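Local coordinates for E3 SUMO-protein ligase SIZ1 (Saccharomyces cerevisiae, PDB 3I2D) that acts as a SUMO E3 ligase, promoting attachment of SUMO to PCNA and septins, and holds a zinc-binding SP-RING together with a PINIT domain, at residues K69-P72 / F73-I76; F100-K104 / A105-L109; L175-Y178 / T179-N182; E203-T206 / P207-L211; F308-D311 / I312-C316. All coordinates share one frame; numbering follows the deposited sequence.

Interaction 1 (K69-P72 / F73-I76)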
loop_
_atom_site.group_PDB
_atom_site.type_symbol
_atom_site.label_atom_id
_atom_site.label_comp_id
_atom_site.label_asym_id
_atom_site.label_seq_id
_atom_site.Cartn_x
_atom_site.Cartn_y
_atom_site.Cartn_z
ATOM N N LYS A 69 -6.273 5.421 -6.431
ATOM C CA LYS A 69 -5.735 4.071 -6.369
ATOM C C LYS A 69 -5.479 3.769 -4.902
ATOM O O LYS A 69 -4.819 4.542 -4.195
ATOM C CB LYS A 69 -4.411 3.967 -7.126
ATOM C CG LYS A 69 -4.515 4.074 -8.626
ATOM C CD LYS A 69 -3.169 3.736 -9.263
ATOM C CE LYS A 69 -3.159 4.008 -10.761
ATOM N NZ LYS A 69 -1.852 3.627 -11.369
ATOM N N GLU A 70 -5.989 2.635 -4.456
ATOM C CA GLU A 70 -5.840 2.250 -3.069
ATOM C C GLU A 70 -4.500 1.648 -2.694
ATOM O O GLU A 70 -3.689 1.275 -3.535
ATOM C CB GLU A 70 -6.948 1.270 -2.682
ATOM C CG GLU A 70 -8.352 1.843 -2.757
ATOM C CD GLU A 70 -9.359 0.777 -3.105
ATOM O OE1 GLU A 70 -9.360 -0.269 -2.422
ATOM O OE2 GLU A 70 -10.140 0.978 -4.063
ATOM N N SER A 71 -4.287 1.597 -1.388
ATOM C CA SER A 71 -3.111 1.018 -0.787
ATOM C C SER A 71 -3.660 0.267 0.405
ATOM O O SER A 71 -4.562 0.751 1.093
ATOM C CB SER A 71 -2.164 2.095 -0.294
ATOM O OG SER A 71 -1.080 1.505 0.399
ATOM N N PRO A 72 -3.148 -0.937 0.658
ATOM C CA PRO A 72 -3.657 -1.679 1.809
ATOM C C PRO A 72 -3.153 -1.095 3.127
ATOM O O PRO A 72 -3.527 -1.582 4.197
ATOM C CB PRO A 72 -3.136 -3.089 1.561
ATOM C CG PRO A 72 -1.831 -2.834 0.868
ATOM C CD PRO A 72 -2.190 -1.746 -0.114
ATOM N N PHE A 73 -2.327 -0.046 3.054
ATOM C CA PHE A 73 -1.768 0.580 4.260
ATOM C C PHE A 73 -2.577 1.709 4.885
ATOM O O PHE A 73 -2.240 2.207 5.956
ATOM C CB PHE A 73 -0.326 1.036 4.012
ATOM C CG PHE A 73 0.622 -0.099 3.842
ATOM C CD1 PHE A 73 1.178 -0.384 2.597
ATOM C CD2 PHE A 73 0.904 -0.939 4.912
ATOM C CE1 PHE A 73 1.992 -1.487 2.418
ATOM C CE2 PHE A 73 1.721 -2.052 4.746
ATOM C CZ PHE A 73 2.267 -2.327 3.497
ATOM N N TYR A 74 -3.630 2.134 4.206
ATOM C CA TYR A 74 -4.498 3.144 4.769
ATOM C C TYR A 74 -5.867 2.972 4.129
ATOM O O TYR A 74 -5.984 2.494 3.000
ATOM C CB TYR A 74 -3.915 4.545 4.582
ATOM C CG TYR A 74 -3.654 4.984 3.161
ATOM C CD1 TYR A 74 -4.710 5.223 2.276
ATOM C CD2 TYR A 74 -2.352 5.230 2.718
ATOM C CE1 TYR A 74 -4.480 5.699 0.991
ATOM C CE2 TYR A 74 -2.110 5.703 1.438
ATOM C CZ TYR A 74 -3.178 5.935 0.577
ATOM O OH TYR A 74 -2.945 6.373 -0.707
ATOM N N LYS A 75 -6.909 3.318 4.867
ATOM C CA LYS A 75 -8.261 3.154 4.374
ATOM C C LYS A 75 -9.012 4.467 4.509
ATOM O O LYS A 75 -9.107 5.026 5.608
ATOM C CB LYS A 75 -8.950 2.052 5.185
ATOM C CG LYS A 75 -10.181 1.429 4.554
ATOM C CD LYS A 75 -10.614 0.188 5.337
ATOM C CE LYS A 75 -9.461 -0.822 5.438
ATOM N NZ LYS A 75 -9.805 -2.103 6.135
ATOM N N ILE A 76 -9.525 4.967 3.387
ATOM C CA ILE A 76 -10.271 6.217 3.393
ATOM C C ILE A 76 -11.577 5.956 4.136
ATOM O O ILE A 76 -12.386 5.122 3.723
ATOM C CB ILE A 76 -10.539 6.698 1.962
ATOM C CG1 ILE A 76 -9.221 7.131 1.323
ATOM C CG2 ILE A 76 -11.525 7.837 1.969
ATOM C CD1 ILE A 76 -9.355 7.569 -0.121
HETATM O O HOH W 1 -6.001 5.360 -1.654
HETATM O O HOH W 2 -6.556 3.207 0.224
#
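Lys69 and Tyr74 face each other across a water, which donates to Lys69 O at 2.9 Å and meets the phenol oxygen Tyr74 OH more weakly. At Ser71 the chain enters a type I beta turn that ends at Tyr74. With OG anti to the backbone nitrogen (chi1 175°), the serine hydroxyl lies beside the carbonyl carbon, on the side of Phe73 N, and accepts from it a weak but fairly straight hydrogen bond of 3.3 Å, as in an ST turn. Its CB sits over one face of the Tyr74 ring, 4.2 Å from the ring centroid, in a CH-pi contact that suits a short side chain. A second water accepts from Ser71 N and probably donates to Tyr74 O. Pro72 follows at the second turn position, where its fixed phi fits, and lays CG over a face of the Phe73 ring, 4.2 Å from Phe73 CD1. Phe73 also packs on Leu284 of helix 276-285 and Leu210 of helix 207-215, so the turn that starts strand 74-90 of the PINIT domain borders these helices. Direct bonding across the turn is light, consistent with a turn that owes much to the phi of Pro72 and to packing rather than to strong direct bonds.

Interaction 2 (F100-K104 / A105-L109)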
loop_
_atom_site.group_PDB
_atom_site.type_symbol
_atom_site.label_atom_id
_atom_site.label_comp_id
_atom_site.label_asym_id
_atom_site.label_seq_id
_atom_site.Cartn_x
_atom_site.Cartn_y
_atom_site.Cartn_z
ATOM N N PHE A 100 -12.000 24.907 7.456
ATOM C CA PHE A 100 -12.881 23.863 7.942
ATOM C C PHE A 100 -12.640 23.679 9.429
ATOM O O PHE A 100 -11.524 23.880 9.911
ATOM C CB PHE A 100 -12.585 22.558 7.184
ATOM C CG PHE A 100 -11.179 22.045 7.385
ATOM C CD1 PHE A 100 -10.907 21.064 8.337
ATOM C CD2 PHE A 100 -10.118 22.596 6.676
ATOM C CE1 PHE A 100 -9.606 20.644 8.586
ATOM C CE2 PHE A 100 -8.807 22.180 6.920
ATOM C CZ PHE A 100 -8.553 21.203 7.880
ATOM N N LYS A 101 -13.695 23.329 10.154
ATOM C CA LYS A 101 -13.590 23.062 11.585
ATOM C C LYS A 101 -13.918 21.588 11.780
ATOM O O LYS A 101 -14.855 21.066 11.177
ATOM C CB LYS A 101 -14.572 23.918 12.388
ATOM C CG LYS A 101 -14.145 25.366 12.565
ATOM C CD LYS A 101 -14.889 26.028 13.724
ATOM C CE LYS A 101 -14.395 25.522 15.088
ATOM N NZ LYS A 101 -14.613 24.058 15.332
ATOM N N LEU A 102 -13.141 20.911 12.609
ATOM C CA LEU A 102 -13.382 19.495 12.841
ATOM C C LEU A 102 -14.575 19.272 13.748
ATOM O O LEU A 102 -14.617 19.789 14.868
ATOM C CB LEU A 102 -12.149 18.833 13.456
ATOM C CG LEU A 102 -10.995 18.614 12.486
ATOM C CD1 LEU A 102 -9.905 17.819 13.180
ATOM C CD2 LEU A 102 -11.509 17.875 11.254
ATOM N N SER A 103 -15.539 18.495 13.263
ATOM C CA SER A 103 -16.727 18.199 14.049
ATOM C C SER A 103 -16.344 17.364 15.269
ATOM O O SER A 103 -15.182 16.995 15.460
ATOM C CB SER A 103 -17.748 17.422 13.218
ATOM O OG SER A 103 -17.345 16.072 13.071
ATOM N N LYS A 104 -17.336 17.081 16.100
ATOM C CA LYS A 104 -17.113 16.279 17.288
ATOM C C LYS A 104 -16.535 14.954 16.800
ATOM O O LYS A 104 -15.358 14.660 17.024
ATOM C CB LYS A 104 -18.450 16.060 18.013
ATOM C CG LYS A 104 -18.397 15.303 19.343
ATOM C CD LYS A 104 -19.813 15.163 19.919
ATOM C CE LYS A 104 -19.842 14.401 21.237
ATOM N NZ LYS A 104 -21.229 14.305 21.789
ATOM N N ALA A 105 -17.369 14.187 16.097
ATOM C CA ALA A 105 -17.015 12.875 15.561
ATOM C C ALA A 105 -15.665 12.803 14.839
ATOM O O ALA A 105 -14.958 11.799 14.938
ATOM C CB ALA A 105 -18.126 12.389 14.635
ATOM N N ASP A 106 -15.310 13.858 14.115
ATOM C CA ASP A 106 -14.048 13.871 13.391
ATOM C C ASP A 106 -12.833 14.074 14.300
ATOM O O ASP A 106 -11.974 13.201 14.398
ATOM C CB ASP A 106 -14.052 14.965 12.311
ATOM C CG ASP A 106 -15.019 14.673 11.161
ATOM O OD1 ASP A 106 -15.254 13.481 10.857
ATOM O OD2 ASP A 106 -15.523 15.647 10.547
ATOM N N TYR A 107 -12.767 15.224 14.967
ATOM C CA TYR A 107 -11.636 15.546 15.835
ATOM C C TYR A 107 -11.182 14.404 16.722
ATOM O O TYR A 107 -10.049 14.391 17.191
ATOM C CB TYR A 107 -11.945 16.752 16.732
ATOM C CG TYR A 107 -10.719 17.217 17.486
ATOM C CD1 TYR A 107 -9.777 18.044 16.872
ATOM C CD2 TYR A 107 -10.430 16.727 18.756
ATOM C CE1 TYR A 107 -8.566 18.364 17.500
ATOM C CE2 TYR A 107 -9.225 17.037 19.390
ATOM C CZ TYR A 107 -8.296 17.852 18.756
ATOM O OH TYR A 107 -7.089 18.126 19.360
ATOM N N ASN A 108 -12.071 13.452 16.959
ATOM C CA ASN A 108 -11.766 12.315 17.819
ATOM C C ASN A 108 -10.685 11.384 17.268
ATOM O O ASN A 108 -9.552 11.336 17.772
ATOM C CB ASN A 108 -13.044 11.518 18.066
ATOM C CG ASN A 108 -14.181 12.388 18.574
ATOM O OD1 ASN A 108 -15.325 11.936 18.671
ATOM N ND2 ASN A 108 -13.872 13.641 18.903
ATOM N N LEU A 109 -11.052 10.636 16.236
ATOM C CA LEU A 109 -10.145 9.691 15.612
ATOM C C LEU A 109 -8.714 10.222 15.533
ATOM O O LEU A 109 -7.750 9.484 15.743
ATOM C CB LEU A 109 -10.647 9.367 14.204
ATOM C CG LEU A 109 -12.161 9.218 14.001
ATOM C CD1 LEU A 109 -12.448 8.588 12.623
ATOM C CD2 LEU A 109 -12.739 8.350 15.110
#
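Asp106 and Ser103 meet where the chain leaves strand 93-100 and starts helix 104-111. Followed outward, the aspartate first sets CB 4.0 Å from Leu102 CD2, the two side chains crossing at about a right angle. Its first torsion, with CG beside the backbone nitrogen (chi1 -68°), turns the carboxylate back toward the serine, and OD2 takes a weak hydrogen bond of 3.1 Å from Ser103 OG. The other oxygen, OD1, has a stronger partner in Arg78 of strand 74-90, a salt bridge. Ser103 is the N-cap: OG accepts from Asp106 N at 3.2 Å, while the carbonyl Ser103 O takes Tyr107 N at 3.0 Å to open the helical ladder. Leu102, just before the cap, places CD1 3.7 Å from Tyr107 CD1 and hides apolar surface under the first turn. Asn108, one turn on, folds its amide back over Lys104 O without hydrogen bonding to it. An alanine here takes away the amide that lies over Lys104 O, and this carbonyl would probably be left more open to water. Serine suits the cap because one short hydroxyl can accept from the helix and donate to the carboxylate. The aspartate would probably add a favourable negative charge near the N-terminal end of the helix, and Arg78 is likely to help keep it ionised.

Interaction 3 (L175-Y178 / T179-N182)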
loop_
_atom_site.group_PDB
_atom_site.type_symbol
_atom_site.label_atom_id
_atom_site.label_comp_id
_atom_site.label_asym_id
_atom_site.label_seq_id
_atom_site.Cartn_x
_atom_site.Cartn_y
_atom_site.Cartn_z
ATOM N N LEU A 175 -3.245 20.474 12.827
ATOM C CA LEU A 175 -4.622 20.902 13.022
ATOM C C LEU A 175 -4.653 21.738 14.301
ATOM O O LEU A 175 -3.804 21.557 15.185
ATOM C CB LEU A 175 -5.552 19.695 13.185
ATOM C CG LEU A 175 -5.969 18.919 11.937
ATOM C CD1 LEU A 175 -6.783 17.712 12.358
ATOM C CD2 LEU A 175 -6.784 19.809 11.008
ATOM N N LYS A 176 -5.608 22.661 14.392
ATOM C CA LYS A 176 -5.751 23.487 15.585
ATOM C C LYS A 176 -6.694 22.746 16.543
ATOM O O LYS A 176 -7.309 21.747 16.155
ATOM C CB LYS A 176 -6.312 24.863 15.216
ATOM C CG LYS A 176 -5.270 25.834 14.675
ATOM C CD LYS A 176 -5.901 27.186 14.328
ATOM C CE LYS A 176 -4.858 28.203 13.871
ATOM N NZ LYS A 176 -3.791 28.378 14.892
ATOM N N PRO A 177 -6.805 23.208 17.809
ATOM C CA PRO A 177 -7.672 22.582 18.822
ATOM C C PRO A 177 -9.177 22.534 18.524
ATOM O O PRO A 177 -9.770 23.517 18.087
ATOM C CB PRO A 177 -7.354 23.385 20.083
ATOM C CG PRO A 177 -5.901 23.757 19.888
ATOM C CD PRO A 177 -5.907 24.201 18.439
ATOM N N TYR A 178 -9.768 21.368 18.774
ATOM C CA TYR A 178 -11.195 21.082 18.570
ATOM C C TYR A 178 -12.046 22.202 17.967
ATOM O O TYR A 178 -12.371 22.170 16.777
ATOM C CB TYR A 178 -11.823 20.639 19.898
ATOM C CG TYR A 178 -13.220 20.082 19.754
ATOM C CD1 TYR A 178 -13.443 18.874 19.087
ATOM C CD2 TYR A 178 -14.322 20.772 20.257
ATOM C CE1 TYR A 178 -14.733 18.366 18.923
ATOM C CE2 TYR A 178 -15.619 20.276 20.096
ATOM C CZ TYR A 178 -15.814 19.075 19.428
ATOM O OH TYR A 178 -17.088 18.592 19.252
ATOM N N THR A 179 -12.430 23.163 18.813
ATOM C CA THR A 179 -13.245 24.320 18.411
ATOM C C THR A 179 -12.339 25.479 17.993
ATOM O O THR A 179 -12.023 26.361 18.795
ATOM C CB THR A 179 -14.152 24.830 19.570
ATOM O OG1 THR A 179 -13.355 25.055 20.744
ATOM C CG2 THR A 179 -15.266 23.837 19.870
ATOM N N GLN A 180 -11.925 25.465 16.734
ATOM C CA GLN A 180 -11.054 26.493 16.195
ATOM C C GLN A 180 -10.824 26.156 14.727
ATOM O O GLN A 180 -10.292 25.096 14.391
ATOM C CB GLN A 180 -9.732 26.511 16.965
ATOM C CG GLN A 180 -8.816 27.667 16.624
ATOM C CD GLN A 180 -7.640 27.767 17.582
ATOM O OE1 GLN A 180 -6.697 28.534 17.358
ATOM N NE2 GLN A 180 -7.692 26.993 18.662
ATOM N N GLN A 181 -11.256 27.065 13.860
ATOM C CA GLN A 181 -11.135 26.902 12.420
ATOM C C GLN A 181 -9.721 26.581 11.950
ATOM O O GLN A 181 -8.732 27.071 12.505
ATOM C CB GLN A 181 -11.634 28.162 11.721
ATOM C CG GLN A 181 -11.301 28.210 10.255
ATOM C CD GLN A 181 -11.498 29.589 9.674
ATOM O OE1 GLN A 181 -12.619 30.085 9.612
ATOM N NE2 GLN A 181 -10.404 30.223 9.250
ATOM N N ASN A 182 -9.649 25.744 10.919
ATOM C CA ASN A 182 -8.389 25.326 10.323
ATOM C C ASN A 182 -8.283 25.931 8.942
ATOM O O ASN A 182 -9.291 26.155 8.271
ATOM C CB ASN A 182 -8.333 23.805 10.195
ATOM C CG ASN A 182 -8.011 23.124 11.500
ATOM O OD1 ASN A 182 -6.918 23.290 12.055
ATOM N ND2 ASN A 182 -8.961 22.345 12.004
#
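Asn182 reaches back to Lys176 and supplies the main hydrogen bond of this bend: Lys176 N gives its proton to Asn182 OD1 at 2.8 Å, in the carbonyl plane and on a lone pair. The same oxygen also accepts from Asn148 ND2, so two donors grip it. A second bond, weak and bent, runs 3.3 Å from Gln180 N to Tyr178 O, and with the backbone angles of Thr179 it resembles an inverse gamma turn.

The packing contacts join polar ends to aliphatic stems. Leu175 CD2 rests 3.5 Å from Asn182 ND2, the two side chains crossing at about a right angle. Gln180 is extended, with CG anti to the backbone nitrogen (chi1 -172°), and runs alongside the Pro177 ring, pointing the same way. Its OE1 lies 3.4 Å from Lys176 CD, the lysine contributing its methylenes. At the tip of the bend Thr179 CG2 approaches the Tyr178 ring obliquely.

This is a surface hairpin-like bend of the PINIT domain, leading into strand 182-191, with Leu175 packed on Phe100 and Leu102. Asparagine suits the buried end because its short amide can bind a backbone N-H; the chemistry suggests a firmer base than tip, where one weak backbone bond and packing are found.

Interaction 4 (E203-T206 / P207-L211)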
loop_
_atom_site.group_PDB
_atom_site.type_symbol
_atom_site.label_atom_id
_atom_site.label_comp_id
_atom_site.label_asym_id
_atom_site.label_seq_id
_atom_site.Cartn_x
_atom_site.Cartn_y
_atom_site.Cartn_z
ATOM N N GLU A 203 -7.672 5.648 7.937
ATOM C CA GLU A 203 -7.223 4.796 9.007
ATOM C C GLU A 203 -5.915 4.135 8.611
ATOM O O GLU A 203 -5.826 3.484 7.568
ATOM C CB GLU A 203 -8.262 3.714 9.323
ATOM C CG GLU A 203 -7.855 2.844 10.523
ATOM C CD GLU A 203 -8.833 1.723 10.832
ATOM O OE1 GLU A 203 -9.975 2.022 11.250
ATOM O OE2 GLU A 203 -8.452 0.543 10.657
ATOM N N MET A 204 -4.903 4.312 9.450
ATOM C CA MET A 204 -3.604 3.711 9.220
ATOM C C MET A 204 -3.760 2.214 9.390
ATOM O O MET A 204 -4.296 1.763 10.407
ATOM C CB MET A 204 -2.603 4.190 10.264
ATOM C CG MET A 204 -2.347 5.669 10.286
ATOM S SD MET A 204 -1.366 6.129 8.879
ATOM C CE MET A 204 -2.659 6.267 7.616
ATOM N N ILE A 205 -3.343 1.439 8.397
ATOM C CA ILE A 205 -3.396 -0.005 8.556
ATOM C C ILE A 205 -1.950 -0.397 8.670
ATOM O O ILE A 205 -1.101 0.006 7.877
ATOM C CB ILE A 205 -4.053 -0.746 7.396
ATOM C CG1 ILE A 205 -5.562 -0.487 7.413
ATOM C CG2 ILE A 205 -3.793 -2.257 7.544
ATOM C CD1 ILE A 205 -6.322 -1.310 6.389
ATOM N N THR A 206 -1.677 -1.186 9.686
ATOM C CA THR A 206 -0.326 -1.582 9.987
ATOM C C THR A 206 0.211 -2.852 9.319
ATOM O O THR A 206 -0.542 -3.764 8.952
ATOM C CB THR A 206 -0.205 -1.652 11.521
ATOM O OG1 THR A 206 0.718 -0.653 11.945
ATOM C CG2 THR A 206 0.216 -3.022 12.002
ATOM N N PRO A 207 1.530 -2.897 9.100
ATOM C CA PRO A 207 2.140 -4.073 8.481
ATOM C C PRO A 207 1.739 -5.363 9.218
ATOM O O PRO A 207 1.351 -6.345 8.586
ATOM C CB PRO A 207 3.634 -3.767 8.575
ATOM C CG PRO A 207 3.658 -2.273 8.312
ATOM C CD PRO A 207 2.470 -1.756 9.121
ATOM N N GLU A 208 1.812 -5.359 10.549
ATOM C CA GLU A 208 1.447 -6.544 11.335
ATOM C C GLU A 208 -0.050 -6.817 11.286
ATOM O O GLU A 208 -0.480 -7.950 11.455
ATOM C CB GLU A 208 1.929 -6.436 12.796
ATOM C CG GLU A 208 2.280 -5.042 13.247
ATOM C CD GLU A 208 3.617 -4.552 12.700
ATOM O OE1 GLU A 208 3.695 -3.357 12.319
ATOM O OE2 GLU A 208 4.589 -5.350 12.673
ATOM N N GLN A 209 -0.853 -5.791 11.047
ATOM C CA GLN A 209 -2.290 -6.024 10.940
ATOM C C GLN A 209 -2.514 -6.808 9.666
ATOM O O GLN A 209 -3.237 -7.787 9.666
ATOM C CB GLN A 209 -3.066 -4.730 10.828
ATOM C CG GLN A 209 -3.039 -3.862 12.027
ATOM C CD GLN A 209 -4.100 -2.805 11.923
ATOM O OE1 GLN A 209 -5.272 -3.128 11.732
ATOM N NE2 GLN A 209 -3.710 -1.539 12.037
ATOM N N LEU A 210 -1.895 -6.362 8.574
ATOM C CA LEU A 210 -2.025 -7.052 7.298
ATOM C C LEU A 210 -1.473 -8.463 7.387
ATOM O O LEU A 210 -1.995 -9.360 6.726
ATOM C CB LEU A 210 -1.288 -6.311 6.194
ATOM C CG LEU A 210 -1.846 -4.973 5.750
ATOM C CD1 LEU A 210 -1.105 -4.542 4.511
ATOM C CD2 LEU A 210 -3.321 -5.086 5.459
ATOM N N LEU A 211 -0.414 -8.659 8.179
ATOM C CA LEU A 211 0.168 -9.997 8.346
ATOM C C LEU A 211 -0.927 -10.922 8.846
ATOM O O LEU A 211 -0.982 -12.100 8.489
ATOM C CB LEU A 211 1.301 -10.014 9.370
ATOM C CG LEU A 211 1.763 -11.439 9.703
ATOM C CD1 LEU A 211 2.531 -12.015 8.519
ATOM C CD2 LEU A 211 2.642 -11.447 10.950
#
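A strand-to-helix junction with proline at the first helical position brings Thr206 against Gln209 and Leu210: strand 195-204 of the PINIT domain ends here and helix 207-215 begins. Thr206 holds the N-cap position, but its side chain makes no capping bond. Its carbonyl accepts the first regular bond of the helix: Thr206 O receives Leu210 N at 3.0 Å, a straight bond (168° at the hydrogen) with the donor nearly along the C=O axis. Gln209 N adds a weak, strongly bent bond to the same oxygen at 2.9 Å. Proline suits the first turn because a helix does not need the N-H of its first residue, and the ring fixes phi where the helix wants it. The ladder continues with Leu211 N bonded to Pro207 O.

The side chain of Thr206 lies beside the stem of Gln209, although the exact position of its methyl is doubtful. On another side of the junction, Leu210 closes over Ile205, the two side chains crossing at about a right angle. This apolar patch extends to Phe73 and to Leu280 of helix 276-285, while Pro207 rests on His281 and Leu284. The first turn of the helix thereby lies between the PINIT sheet and a helix of the SP-RING. The beta-branch of Ile205 points CG2 anti to its own nitrogen, and that methyl ends 3.5 Å from Leu210 CD2.

Interaction 5 (F308-D311 / I312-C316)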
loop_
_atom_site.group_PDB
_atom_site.type_symbol
_atom_site.label_atom_id
_atom_site.label_comp_id
_atom_site.label_asym_id
_atom_site.label_seq_id
_atom_site.Cartn_x
_atom_site.Cartn_y
_atom_site.Cartn_z
ATOM N N PHE A 308 4.373 -26.161 3.924
ATOM C CA PHE A 308 5.546 -27.004 3.794
ATOM C C PHE A 308 6.737 -26.362 4.486
ATOM O O PHE A 308 7.330 -26.961 5.388
ATOM C CB PHE A 308 5.919 -27.249 2.331
ATOM C CG PHE A 308 7.060 -28.216 2.175
ATOM C CD1 PHE A 308 6.874 -29.576 2.421
ATOM C CD2 PHE A 308 8.336 -27.768 1.868
ATOM C CE1 PHE A 308 7.941 -30.471 2.368
ATOM C CE2 PHE A 308 9.415 -28.660 1.813
ATOM C CZ PHE A 308 9.214 -30.014 2.064
ATOM N N VAL A 309 7.079 -25.143 4.053
ATOM C CA VAL A 309 8.213 -24.403 4.598
ATOM C C VAL A 309 8.020 -24.045 6.070
ATOM O O VAL A 309 8.977 -24.052 6.848
ATOM C CB VAL A 309 8.484 -23.111 3.783
ATOM C CG1 VAL A 309 9.671 -22.371 4.370
ATOM C CG2 VAL A 309 8.775 -23.455 2.344
ATOM N N ASP A 310 6.786 -23.732 6.453
ATOM C CA ASP A 310 6.493 -23.400 7.838
ATOM C C ASP A 310 6.849 -24.609 8.702
ATOM O O ASP A 310 7.465 -24.464 9.758
ATOM C CB ASP A 310 5.015 -23.071 8.005
ATOM C CG ASP A 310 4.742 -22.227 9.234
ATOM O OD1 ASP A 310 3.552 -22.002 9.554
ATOM O OD2 ASP A 310 5.716 -21.773 9.872
ATOM N N ASP A 311 6.466 -25.803 8.249
ATOM C CA ASP A 311 6.759 -27.036 8.981
ATOM C C ASP A 311 8.258 -27.195 9.236
ATOM O O ASP A 311 8.688 -27.349 10.378
ATOM C CB ASP A 311 6.243 -28.254 8.209
ATOM C CG ASP A 311 4.764 -28.525 8.452
ATOM O OD1 ASP A 311 4.108 -27.675 9.105
ATOM O OD2 ASP A 311 4.268 -29.587 7.987
ATOM N N ILE A 312 9.055 -27.162 8.173
ATOM C CA ILE A 312 10.498 -27.307 8.326
ATOM C C ILE A 312 11.029 -26.247 9.293
ATOM O O ILE A 312 11.833 -26.533 10.174
ATOM C CB ILE A 312 11.227 -27.147 6.964
ATOM C CG1 ILE A 312 10.668 -28.155 5.956
ATOM C CG2 ILE A 312 12.736 -27.346 7.140
ATOM C CD1 ILE A 312 11.334 -28.090 4.607
ATOM N N LEU A 313 10.553 -25.020 9.130
ATOM C CA LEU A 313 10.991 -23.894 9.949
ATOM C C LEU A 313 10.677 -24.064 11.429
ATOM O O LEU A 313 11.479 -23.710 12.294
ATOM C CB LEU A 313 10.338 -22.617 9.416
ATOM C CG LEU A 313 11.205 -21.390 9.142
ATOM C CD1 LEU A 313 12.519 -21.746 8.455
ATOM C CD2 LEU A 313 10.387 -20.449 8.285
ATOM N N GLN A 314 9.502 -24.614 11.710
ATOM C CA GLN A 314 9.056 -24.826 13.081
ATOM C C GLN A 314 9.582 -26.146 13.628
ATOM O O GLN A 314 9.164 -26.580 14.698
ATOM C CB GLN A 314 7.524 -24.827 13.132
ATOM C CG GLN A 314 6.940 -24.050 14.294
ATOM C CD GLN A 314 7.280 -22.567 14.231
ATOM O OE1 GLN A 314 8.452 -22.185 14.226
ATOM N NE2 GLN A 314 6.250 -21.726 14.185
ATOM N N ASN A 315 10.491 -26.782 12.895
ATOM C CA ASN A 315 11.056 -28.060 13.311
ATOM C C ASN A 315 12.504 -28.206 12.882
ATOM O O ASN A 315 12.936 -29.294 12.498
ATOM C CB ASN A 315 10.247 -29.203 12.713
ATOM C CG ASN A 315 8.941 -29.412 13.422
ATOM O OD1 ASN A 315 8.823 -30.306 14.252
ATOM N ND2 ASN A 315 7.950 -28.580 13.114
ATOM N N CYS A 316 13.251 -27.111 12.961
ATOM C CA CYS A 316 14.646 -27.114 12.561
ATOM C C CYS A 316 15.485 -26.341 13.569
ATOM O O CYS A 316 14.970 -25.472 14.271
ATOM C CB CYS A 316 14.771 -26.483 11.180
ATOM S SG CYS A 316 16.395 -26.587 10.471
#
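Ile312 packs its side chain back against Phe308, four residues earlier in the helix. With CG1 beside the backbone nitrogen (chi1 -56°) and the chain extended beyond it, CD1 comes 3.4 Å from Phe308 CE2, approaching the ring obliquely. Its backbone repeats the pairing, Ile312 N giving a hydrogen bond of 3.3 Å to Phe308 O in the carbonyl plane. Beyond the helix the isoleucine packs on Val323 and Leu325 of strand 322-326, and Phe308 meets Leu325 as well, so a branched aliphatic residue fits this buried side. A serine at Ile312 would probably open a gap beside the Phe308 ring and leave the ring freer to move.

Asp311, on the more exposed side, takes part mainly through its backbone. Its carbonyl oxygen accepts from the amide of Asn315, which has left the helix: Asn315 ND2 lies 3.1 Å from Asp311 O, with the donor tilted from the carbonyl plane. The carboxylate has a long, weak ion pair with Lys222.

Asp310 O takes the last of the regular bonds, from Gln314 N at 2.8 Å. Gln314 is the first residue to leave helical angles, and Asn315 N bonds back to Ile312 O as the chain turns off. Asparagine suits this exit because its side-chain N-H can serve a carbonyl that the ending helix no longer pairs in the regular way. The side chain of Val309 is about 12 Å from the bound zinc ion. The whole is a short amphipathic helix of the SP-RING zinc finger, followed by an asparagine whose side chain bonds back to its last turn.

Interactions 1 to 5 are local turns, caps and helix ends, and along the chain they come in the order 1, 2, 3, 4, 5. Interactions 1 and 4, with centres 10 Å apart, touch through neighbouring strands 74-90 and 195-204 of one antiparallel sheet, where Phe73 O probably bonds Ile205 N. Interactions 2 and 3 form another adjoining pair, centres 9 Å apart, at the far end of the PINIT domain; Phe100 O probably bonds Asn182 N between strands 93-100 and 182-191. Interaction 5 lies in the SP-RING, its centre 25 Å from that of interaction 4 and 53 Å from that of interaction 3. Interactions 1 and 4 thus mark the PINIT face that meets the SP-RING.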